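Local structure of pseudoazurin (Methylobacterium extorquens, 1PMY) at residues G28-F33 / E63-F68; L22-P27 / L89-D94; N41-K46 / A53-T58. The protein binds one copper ion per subunit and, as a blue copper protein of the plastocyanin/azurin family, probably carries electrons in the periplasm. One frame throughout, in Å; residues are numbered along the deposited sequence.

Contact 1: residues G28-F33 / E63-F68; sequences GDSIKF and EAVVKF
Ser30 to Phe33 run antiparallel to Ala64 to Lys67 in the beta-sandwich of this cupredoxin, strand 64-67 lying outermost in its sheet. Ile31 with Val66 and Phe33 with Ala64 form hydrogen-bonded pairs, each exchanging two backbone bonds. Ser30 with Lys67 and Lys32 with Val65 are the non-hydrogen-bonded pairs between and beside them.

The side chain of Lys32 runs over Val65 toward Glu63. CB passes 4.1 Å from Val65 CG2, and CG settles against the same methyl at 3.9 Å. CD lies 3.9 Å from Glu63 OE1. Bends at chi3 (-98°) and chi4 keep CE near both Val65 CG2 and that carboxylate oxygen, and they carry NZ to Glu63 OE1 at 2.8 Å, a salt bridge in which the oxygen is met almost in line with its C-O bond. With an alanine in place of the lysine, Glu63 would probably be left without this countercharge, and Val65 CG2 without the CG and CE methylenes that pack on it.

The face bearing Ile31, Phe33, Ala64 and Val66 is apolar. Ile31 CD1 approaches Phe68 CE1 obliquely at 3.7 Å, while Ile31 CG2 sits over the centre of one face of the Phe33 ring. That ring turns its edge to the other strand, with CE2 3.9 Å from Val66 CG2. Phe68 also packs edge-to-face with Tyr74 of strand 72-77.

Beyond the strands, Phe68 N donates to Asp29 O. Gly28 is held at both ends: its N donates to Phe68 O at 2.7 Å, and its O, approached in the carbonyl plane, receives Lys67 NZ at 2.8 Å.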
loop_
_atom_site.group_PDB
_atom_site.type_symbol
_atom_site.label_atom_id
_atom_site.label_comp_id
_atom_site.label_asym_id
_atom_site.label_seq_id
_atom_site.Cartn_x
_atom_site.Cartn_y
_atom_site.Cartn_z
ATOM N N GLY A 28 9.696 -12.751 -1.258
ATOM C CA GLY A 28 8.976 -14.029 -1.501
ATOM C C GLY A 28 7.586 -13.967 -0.856
ATOM O O GLY A 28 6.734 -14.728 -1.327
ATOM N N ASP A 29 7.355 -13.070 0.152
ATOM C CA ASP A 29 6.059 -12.960 0.796
ATOM C C ASP A 29 5.000 -12.448 -0.220
ATOM O O ASP A 29 5.330 -11.724 -1.192
ATOM C CB ASP A 29 5.942 -12.277 2.097
ATOM C CG ASP A 29 6.766 -12.798 3.251
ATOM O OD1 ASP A 29 7.026 -14.068 3.264
ATOM O OD2 ASP A 29 7.134 -12.101 4.158
ATOM N N SER A 30 3.771 -12.713 0.071
ATOM C CA SER A 30 2.643 -12.194 -0.695
ATOM C C SER A 30 1.667 -11.524 0.277
ATOM O O SER A 30 1.601 -11.719 1.530
ATOM C CB SER A 30 2.057 -13.241 -1.616
ATOM O OG SER A 30 1.439 -14.234 -0.800
ATOM N N ILE A 31 0.831 -10.632 -0.305
ATOM C CA ILE A 31 -0.304 -10.085 0.468
ATOM C C ILE A 31 -1.564 -10.580 -0.273
ATOM O O ILE A 31 -1.579 -10.506 -1.479
ATOM C CB ILE A 31 -0.313 -8.499 0.521
ATOM C CG1 ILE A 31 0.870 -7.996 1.373
ATOM C CG2 ILE A 31 -1.656 -7.920 1.037
ATOM C CD1 ILE A 31 1.161 -6.429 1.247
ATOM N N LYS A 32 -2.537 -10.975 0.526
ATOM C CA LYS A 32 -3.875 -11.211 -0.085
ATOM C C LYS A 32 -4.735 -10.021 0.415
ATOM O O LYS A 32 -4.996 -9.796 1.645
ATOM C CB LYS A 32 -4.442 -12.525 0.452
ATOM C CG LYS A 32 -5.768 -12.912 -0.227
ATOM C CD LYS A 32 -6.251 -14.286 0.370
ATOM C CE LYS A 32 -5.854 -15.430 -0.566
ATOM N NZ LYS A 32 -6.800 -15.505 -1.748
ATOM N N PHE A 33 -5.242 -9.238 -0.498
ATOM C CA PHE A 33 -6.093 -8.060 -0.200
ATOM C C PHE A 33 -7.553 -8.623 -0.267
ATOM O O PHE A 33 -7.833 -9.228 -1.277
ATOM C CB PHE A 33 -5.955 -6.998 -1.330
ATOM C CG PHE A 33 -4.602 -6.301 -1.204
ATOM C CD1 PHE A 33 -4.450 -5.249 -0.373
ATOM C CD2 PHE A 33 -3.524 -6.827 -1.994
ATOM C CE1 PHE A 33 -3.214 -4.632 -0.235
ATOM C CE2 PHE A 33 -2.311 -6.144 -1.965
ATOM C CZ PHE A 33 -2.141 -5.083 -1.051
ATOM N N GLU A 63 -10.908 -10.252 -4.636
ATOM C CA GLU A 63 -9.727 -10.565 -3.746
ATOM C C GLU A 63 -8.541 -10.520 -4.746
ATOM O O GLU A 63 -8.765 -10.819 -5.980
ATOM C CB GLU A 63 -9.717 -12.044 -3.423
ATOM C CG GLU A 63 -10.835 -12.729 -2.780
ATOM C CD GLU A 63 -10.463 -13.819 -1.763
ATOM O OE1 GLU A 63 -9.399 -14.447 -1.939
ATOM O OE2 GLU A 63 -11.238 -13.954 -0.832
ATOM N N ALA A 64 -7.372 -10.216 -4.265
ATOM C CA ALA A 64 -6.220 -10.158 -5.171
ATOM C C ALA A 64 -4.983 -10.531 -4.368
ATOM O O ALA A 64 -4.979 -10.283 -3.156
ATOM C CB ALA A 64 -6.017 -8.683 -5.661
ATOM N N VAL A 65 -4.081 -11.148 -5.017
ATOM C CA VAL A 65 -2.814 -11.504 -4.404
ATOM C C VAL A 65 -1.686 -10.822 -5.192
ATOM O O VAL A 65 -1.606 -10.765 -6.426
ATOM C CB VAL A 65 -2.656 -13.047 -4.336
ATOM C CG1 VAL A 65 -1.180 -13.297 -3.893
ATOM C CG2 VAL A 65 -3.673 -13.635 -3.394
ATOM N N VAL A 66 -0.749 -10.275 -4.357
ATOM C CA VAL A 66 0.452 -9.651 -4.932
ATOM C C VAL A 66 1.672 -10.300 -4.271
ATOM O O VAL A 66 1.815 -10.259 -3.036
ATOM C CB VAL A 66 0.449 -8.106 -4.697
ATOM C CG1 VAL A 66 1.710 -7.436 -5.348
ATOM C CG2 VAL A 66 -0.833 -7.524 -5.301
ATOM N N LYS A 67 2.511 -10.899 -5.113
ATOM C CA LYS A 67 3.748 -11.516 -4.599
ATOM C C LYS A 67 4.850 -10.434 -4.726
ATOM O O LYS A 67 4.818 -9.590 -5.712
ATOM C CB LYS A 67 4.060 -12.836 -5.268
ATOM C CG LYS A 67 5.144 -13.665 -4.568
ATOM C CD LYS A 67 5.294 -14.978 -5.285
ATOM C CE LYS A 67 6.173 -16.077 -4.796
ATOM N NZ LYS A 67 5.853 -16.369 -3.382
ATOM N N PHE A 68 5.743 -10.414 -3.755
ATOM C CA PHE A 68 6.791 -9.414 -3.689
ATOM C C PHE A 68 8.168 -10.062 -3.762
ATOM O O PHE A 68 8.524 -10.844 -2.852
ATOM C CB PHE A 68 6.700 -8.572 -2.431
ATOM C CG PHE A 68 5.493 -7.729 -2.336
ATOM C CD1 PHE A 68 4.265 -8.186 -1.864
ATOM C CD2 PHE A 68 5.611 -6.372 -2.693
ATOM C CE1 PHE A 68 3.159 -7.337 -1.788
ATOM C CE2 PHE A 68 4.527 -5.510 -2.648
ATOM C CZ PHE A 68 3.300 -5.969 -2.200
#

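Contact 2: residues L22-P27 / L89-D94; sequences LVRLKP and LVVVGD
A parallel strand pair within the cupredoxin beta-sandwich is formed by Leu22 to Leu25 and Leu89 to Val92, residues far apart in sequence that match one to one across the gap. Four backbone bonds join them in the alternating parallel pattern: Val23 N donates to Leu89 O and Val23 O accepts from Val91 N, after which Leu25 N donates to Val91 O and Leu25 O accepts from Gly93 N. The second of these, Val91 N to Val23 O, is 2.9 Å long and almost straight at 175°.

Past the last regular pair, Leu25 O carries a second partner, a water that also donates to Gly93 O and so bridges the two segments. Gly93 has a positive phi of 62° there, a conformation glycine adopts easily, and a CB at this position would come close to Pro27 CG; its CA lies 4.1 Å from Pro27 CD.

Side chains meet on both faces. Arg24 lies alongside Val91, pointing the same way, with CG 3.6 Å from Val91 CG2; that methyl is wedged between its own backbone N and carbonyl carbon. NH2 of the guanidinium donates to Gln121 O. On the other face Leu25 crosses Val90, CD1 to CG1 at 3.9 Å, and Val92 CG1 lies against Pro27, 3.9 Å from its N.

Strand 2-8 flanks this pair beyond strand 17-25, and strand 72-77 beyond strand 87-92. Val23, Leu25 and Val90 pack inward against Ile31 of strand 30-34, whereas Leu22, Arg24 and Val91 touch Ile122, just past the C-terminal helix 109-120.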
loop_
_atom_site.group_PDB
_atom_site.type_symbol
_atom_site.label_atom_id
_atom_site.label_comp_id
_atom_site.label_asym_id
_atom_site.label_seq_id
_atom_site.Cartn_x
_atom_site.Cartn_y
_atom_site.Cartn_z
ATOM N N LEU A 22 0.173 -0.512 7.116
ATOM C CA LEU A 22 1.624 -0.721 7.090
ATOM C C LEU A 22 1.939 -2.223 7.273
ATOM O O LEU A 22 1.493 -2.829 8.252
ATOM C CB LEU A 22 2.306 0.252 8.064
ATOM C CG LEU A 22 3.818 -0.073 8.225
ATOM C CD1 LEU A 22 4.584 0.238 6.994
ATOM C CD2 LEU A 22 4.324 0.620 9.463
ATOM N N VAL A 23 2.565 -2.769 6.261
ATOM C CA VAL A 23 2.935 -4.165 6.176
ATOM C C VAL A 23 4.444 -4.366 6.029
ATOM O O VAL A 23 5.030 -3.876 5.043
ATOM C CB VAL A 23 2.198 -4.860 4.953
ATOM C CG1 VAL A 23 2.491 -6.370 5.041
ATOM C CG2 VAL A 23 0.668 -4.682 5.083
ATOM N N ARG A 24 5.012 -5.186 6.891
ATOM C CA ARG A 24 6.458 -5.558 6.827
ATOM C C ARG A 24 6.576 -6.957 6.259
ATOM O O ARG A 24 5.929 -7.836 6.871
ATOM C CB ARG A 24 7.144 -5.337 8.144
ATOM C CG ARG A 24 7.050 -3.910 8.688
ATOM C CD ARG A 24 7.670 -3.786 10.062
ATOM N NE ARG A 24 6.996 -2.707 10.859
ATOM C CZ ARG A 24 7.529 -1.501 11.024
ATOM N NH1 ARG A 24 8.737 -1.201 10.550
ATOM N NH2 ARG A 24 6.846 -0.526 11.655
ATOM N N LEU A 25 7.243 -7.220 5.186
ATOM C CA LEU A 25 7.341 -8.525 4.523
ATOM C C LEU A 25 8.823 -8.827 4.250
ATOM O O LEU A 25 9.651 -7.948 4.221
ATOM C CB LEU A 25 6.724 -8.385 3.090
ATOM C CG LEU A 25 5.220 -8.134 3.002
ATOM C CD1 LEU A 25 4.772 -8.241 1.542
ATOM C CD2 LEU A 25 4.466 -9.171 3.792
ATOM N N LYS A 26 9.019 -10.093 3.918
ATOM C CA LYS A 26 10.307 -10.616 3.492
ATOM C C LYS A 26 10.143 -10.896 1.999
ATOM O O LYS A 26 8.992 -11.054 1.570
ATOM C CB LYS A 26 10.631 -11.976 4.147
ATOM C CG LYS A 26 10.881 -11.754 5.666
ATOM C CD LYS A 26 12.178 -12.474 6.035
ATOM C CE LYS A 26 13.420 -11.885 5.289
ATOM N NZ LYS A 26 14.452 -13.001 5.285
ATOM N N PRO A 27 11.258 -10.897 1.296
ATOM C CA PRO A 27 11.206 -11.198 -0.147
ATOM C C PRO A 27 10.586 -12.600 -0.287
ATOM O O PRO A 27 10.918 -13.543 0.462
ATOM C CB PRO A 27 12.673 -11.112 -0.578
ATOM C CG PRO A 27 13.469 -10.687 0.569
ATOM C CD PRO A 27 12.625 -10.739 1.799
ATOM N N LEU A 89 1.275 1.204 2.797
ATOM C CA LEU A 89 2.754 1.166 2.582
ATOM C C LEU A 89 3.257 -0.251 2.903
ATOM O O LEU A 89 2.881 -0.788 3.994
ATOM C CB LEU A 89 3.306 2.286 3.446
ATOM C CG LEU A 89 4.762 2.589 3.347
ATOM C CD1 LEU A 89 5.002 3.294 1.997
ATOM C CD2 LEU A 89 5.081 3.622 4.473
ATOM N N VAL A 90 4.010 -0.770 1.990
ATOM C CA VAL A 90 4.612 -2.112 2.031
ATOM C C VAL A 90 6.126 -2.011 2.075
ATOM O O VAL A 90 6.695 -1.410 1.147
ATOM C CB VAL A 90 4.114 -3.052 0.891
ATOM C CG1 VAL A 90 4.722 -4.425 0.964
ATOM C CG2 VAL A 90 2.580 -3.049 0.920
ATOM N N VAL A 91 6.727 -2.635 3.083
ATOM C CA VAL A 91 8.212 -2.638 3.196
ATOM C C VAL A 91 8.629 -4.093 3.079
ATOM O O VAL A 91 8.145 -4.986 3.730
ATOM C CB VAL A 91 8.807 -1.874 4.337
ATOM C CG1 VAL A 91 8.156 -0.407 4.330
ATOM C CG2 VAL A 91 8.370 -2.310 5.724
ATOM N N VAL A 92 9.526 -4.301 2.100
ATOM C CA VAL A 92 9.993 -5.637 1.769
ATOM C C VAL A 92 11.479 -5.740 2.111
ATOM O O VAL A 92 12.257 -5.027 1.425
ATOM C CB VAL A 92 9.724 -5.977 0.277
ATOM C CG1 VAL A 92 10.201 -7.406 -0.091
ATOM C CG2 VAL A 92 8.250 -5.852 -0.050
ATOM N N GLY A 93 11.854 -6.718 2.903
ATOM C CA GLY A 93 13.330 -6.896 3.150
ATOM C C GLY A 93 13.894 -5.654 3.818
ATOM O O GLY A 93 13.184 -4.927 4.475
ATOM N N ASP A 94 15.202 -5.509 3.641
ATOM C CA ASP A 94 15.999 -4.480 4.320
ATOM C C ASP A 94 16.480 -3.340 3.410
ATOM O O ASP A 94 16.799 -2.282 4.030
ATOM C CB ASP A 94 17.261 -5.127 4.990
ATOM C CG ASP A 94 16.891 -6.148 6.068
ATOM O OD1 ASP A 94 15.711 -6.240 6.406
ATOM O OD2 ASP A 94 17.857 -6.811 6.493
HETATM O O HOH W 1 10.863 -5.785 6.029
#

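Contact 3: residues N41-K46 / A53-T58; sequences NVETIK and ADYVKT
Glu43 and Tyr55 both leave the backbone with CG anti to their own N (chi1 178° and -170°), and the glutamate chain stays extended, which brings carboxylate and phenol together across the two segments. Tyr55 OH donates to Glu43 OE2 in a very short bond of 2.5 Å. OE2 lies at the ring edge, in its plane, while the carboxylate as a whole stands nearly perpendicular to the ring. Lys57 runs beside Glu43, with Lys57 CG 3.7 Å from Glu43 OE1, but its ammonium group ends farther off.

One face of the tyrosine ring is taken by Thr44, whose CB sits 3.9 Å from the ring centroid in a CH-pi contact displaced toward the rim. The same threonine turns OG1 to Val56 N, accepting a bond of 2.8 Å that is almost straight, and its N donates to Val56 O.

Farther along, Thr58 N donates to Val42 O. This bond and that from Thr44 N to Val56 O flank Glu43 and Lys57, a single bridge between the short strand 43-44 and the irregular 53-58 segment. Thr58 OG1 accepts from Val42 N at 3.0 Å. Asn41 ND2 reaches Thr58 O at 2.9 Å; the acceptor lies in the plane of the amide, although the donor is tilted from the carbonyl plane.

Asn41 OD1 accepts from Ala79 N, between the copper ligand Cys78 and Pro80, and Asn41 itself follows the ligand His40. With both ends of its amide bonded, its rotation is fixed, and the side chain ties the 53-58 loop to two ligand-bearing segments, consistent with a second-shell role in keeping the copper site in shape.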
loop_
_atom_site.group_PDB
_atom_site.type_symbol
_atom_site.label_atom_id
_atom_site.label_comp_id
_atom_site.label_asym_id
_atom_site.label_seq_id
_atom_site.Cartn_x
_atom_site.Cartn_y
_atom_site.Cartn_z
ATOM N N ASN A 41 -9.978 -1.311 -4.643
ATOM C CA ASN A 41 -8.943 -2.063 -5.425
ATOM C C ASN A 41 -7.585 -1.678 -4.781
ATOM O O ASN A 41 -7.525 -0.874 -3.848
ATOM C CB ASN A 41 -8.967 -1.981 -6.899
ATOM C CG ASN A 41 -8.419 -0.659 -7.472
ATOM O OD1 ASN A 41 -8.320 0.282 -6.638
ATOM N ND2 ASN A 41 -7.921 -0.824 -8.684
ATOM N N VAL A 42 -6.563 -2.131 -5.492
ATOM C CA VAL A 42 -5.172 -1.835 -5.143
ATOM C C VAL A 42 -4.422 -1.478 -6.461
ATOM O O VAL A 42 -4.539 -2.150 -7.520
ATOM C CB VAL A 42 -4.517 -3.131 -4.516
ATOM C CG1 VAL A 42 -3.120 -2.687 -4.000
ATOM C CG2 VAL A 42 -5.305 -3.520 -3.229
ATOM N N GLU A 43 -3.705 -0.377 -6.348
ATOM C CA GLU A 43 -2.932 0.061 -7.559
ATOM C C GLU A 43 -1.672 0.720 -7.087
ATOM O O GLU A 43 -1.640 1.484 -6.065
ATOM C CB GLU A 43 -3.735 0.996 -8.471
ATOM C CG GLU A 43 -2.995 1.518 -9.702
ATOM C CD GLU A 43 -3.794 2.292 -10.709
ATOM O OE1 GLU A 43 -4.992 2.379 -10.478
ATOM O OE2 GLU A 43 -3.273 2.749 -11.730
ATOM N N THR A 44 -0.630 0.439 -7.840
ATOM C CA THR A 44 0.689 1.088 -7.508
ATOM C C THR A 44 0.502 2.647 -7.553
ATOM O O THR A 44 -0.250 3.135 -8.443
ATOM C CB THR A 44 1.657 0.726 -8.716
ATOM O OG1 THR A 44 1.807 -0.722 -8.688
ATOM C CG2 THR A 44 3.018 1.458 -8.709
ATOM N N ILE A 45 1.194 3.329 -6.675
ATOM C CA ILE A 45 1.276 4.804 -6.823
ATOM C C ILE A 45 2.669 5.025 -7.531
ATOM O O ILE A 45 3.738 4.622 -7.029
ATOM C CB ILE A 45 1.322 5.510 -5.458
ATOM C CG1 ILE A 45 -0.158 5.492 -4.965
ATOM C CG2 ILE A 45 1.697 7.079 -5.718
ATOM C CD1 ILE A 45 -0.202 5.585 -3.415
ATOM N N LYS A 46 2.629 5.498 -8.775
ATOM C CA LYS A 46 3.909 5.693 -9.525
ATOM C C LYS A 46 4.863 6.535 -8.730
ATOM O O LYS A 46 4.503 7.557 -8.088
ATOM C CB LYS A 46 3.479 6.398 -10.846
ATOM C CG LYS A 46 4.701 6.407 -11.718
ATOM C CD LYS A 46 4.614 6.609 -13.191
ATOM C CE LYS A 46 5.791 7.328 -13.826
ATOM N NZ LYS A 46 5.803 8.771 -13.357
ATOM N N ALA A 53 10.075 -3.527 -10.091
ATOM C CA ALA A 53 8.796 -4.092 -9.610
ATOM C C ALA A 53 7.721 -3.920 -10.700
ATOM O O ALA A 53 7.663 -2.894 -11.445
ATOM C CB ALA A 53 8.432 -3.469 -8.296
ATOM N N ASP A 54 6.866 -4.916 -10.842
ATOM C CA ASP A 54 5.750 -4.874 -11.831
ATOM C C ASP A 54 4.651 -3.908 -11.273
ATOM O O ASP A 54 4.426 -3.844 -10.081
ATOM C CB ASP A 54 5.077 -6.235 -11.903
ATOM C CG ASP A 54 5.918 -7.467 -12.220
ATOM O OD1 ASP A 54 6.654 -7.442 -13.179
ATOM O OD2 ASP A 54 5.671 -8.474 -11.471
ATOM N N TYR A 55 3.972 -3.276 -12.220
ATOM C CA TYR A 55 2.892 -2.307 -11.840
ATOM C C TYR A 55 1.677 -3.200 -11.506
ATOM O O TYR A 55 1.427 -4.173 -12.236
ATOM C CB TYR A 55 2.594 -1.462 -13.127
ATOM C CG TYR A 55 1.686 -0.278 -12.822
ATOM C CD1 TYR A 55 2.216 0.910 -12.328
ATOM C CD2 TYR A 55 0.294 -0.407 -12.935
ATOM C CE1 TYR A 55 1.362 1.987 -12.049
ATOM C CE2 TYR A 55 -0.563 0.669 -12.654
ATOM C CZ TYR A 55 -0.018 1.843 -12.155
ATOM O OH TYR A 55 -0.790 2.939 -11.840
ATOM N N VAL A 56 1.034 -2.835 -10.408
ATOM C CA VAL A 56 -0.152 -3.578 -9.936
ATOM C C VAL A 56 -1.399 -2.712 -10.143
ATOM O O VAL A 56 -1.344 -1.501 -9.826
ATOM C CB VAL A 56 0.044 -3.858 -8.407
ATOM C CG1 VAL A 56 -1.189 -4.488 -7.754
ATOM C CG2 VAL A 56 1.317 -4.639 -8.174
ATOM N N LYS A 57 -2.427 -3.344 -10.675
ATOM C CA LYS A 57 -3.703 -2.688 -10.869
ATOM C C LYS A 57 -4.751 -3.840 -10.883
ATOM O O LYS A 57 -4.974 -4.502 -11.849
ATOM C CB LYS A 57 -3.887 -1.881 -12.153
ATOM C CG LYS A 57 -5.126 -1.028 -11.941
ATOM C CD LYS A 57 -6.056 -0.704 -12.965
ATOM C CE LYS A 57 -5.766 -0.273 -14.341
ATOM N NZ LYS A 57 -6.677 -1.038 -15.310
ATOM N N THR A 58 -5.420 -3.941 -9.733
ATOM C CA THR A 58 -6.397 -4.984 -9.502
ATOM C C THR A 58 -7.801 -4.528 -9.885
ATOM O O THR A 58 -8.033 -3.360 -10.039
ATOM C CB THR A 58 -6.301 -5.628 -8.045
ATOM O OG1 THR A 58 -6.711 -4.656 -7.020
ATOM C CG2 THR A 58 -4.806 -6.026 -7.798
#

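How the contacts relate
Contact 2 is the most buried of the three, a regular parallel strand pair with mainly aliphatic side chains on its faces. Contact 1 holds the outermost strand 64-67, apolar inside but edged with lysine bonds toward solvent. Contact 3, close to the copper, has little regular pairing and relies on side-chain hydroxyls, an amide and a carboxylate. Phe68 and Ile31 join contact 1 to contact 2, Phe68 CD1 touching Leu25 CD1 at 3.4 Å, while Phe33 meets Val42 of contact 3, CD1 to CG2 at 3.4 Å. Contacts 2 and 3 do not touch, and contact 1 packs against both. All belong to one cupredoxin domain, nested along the chain.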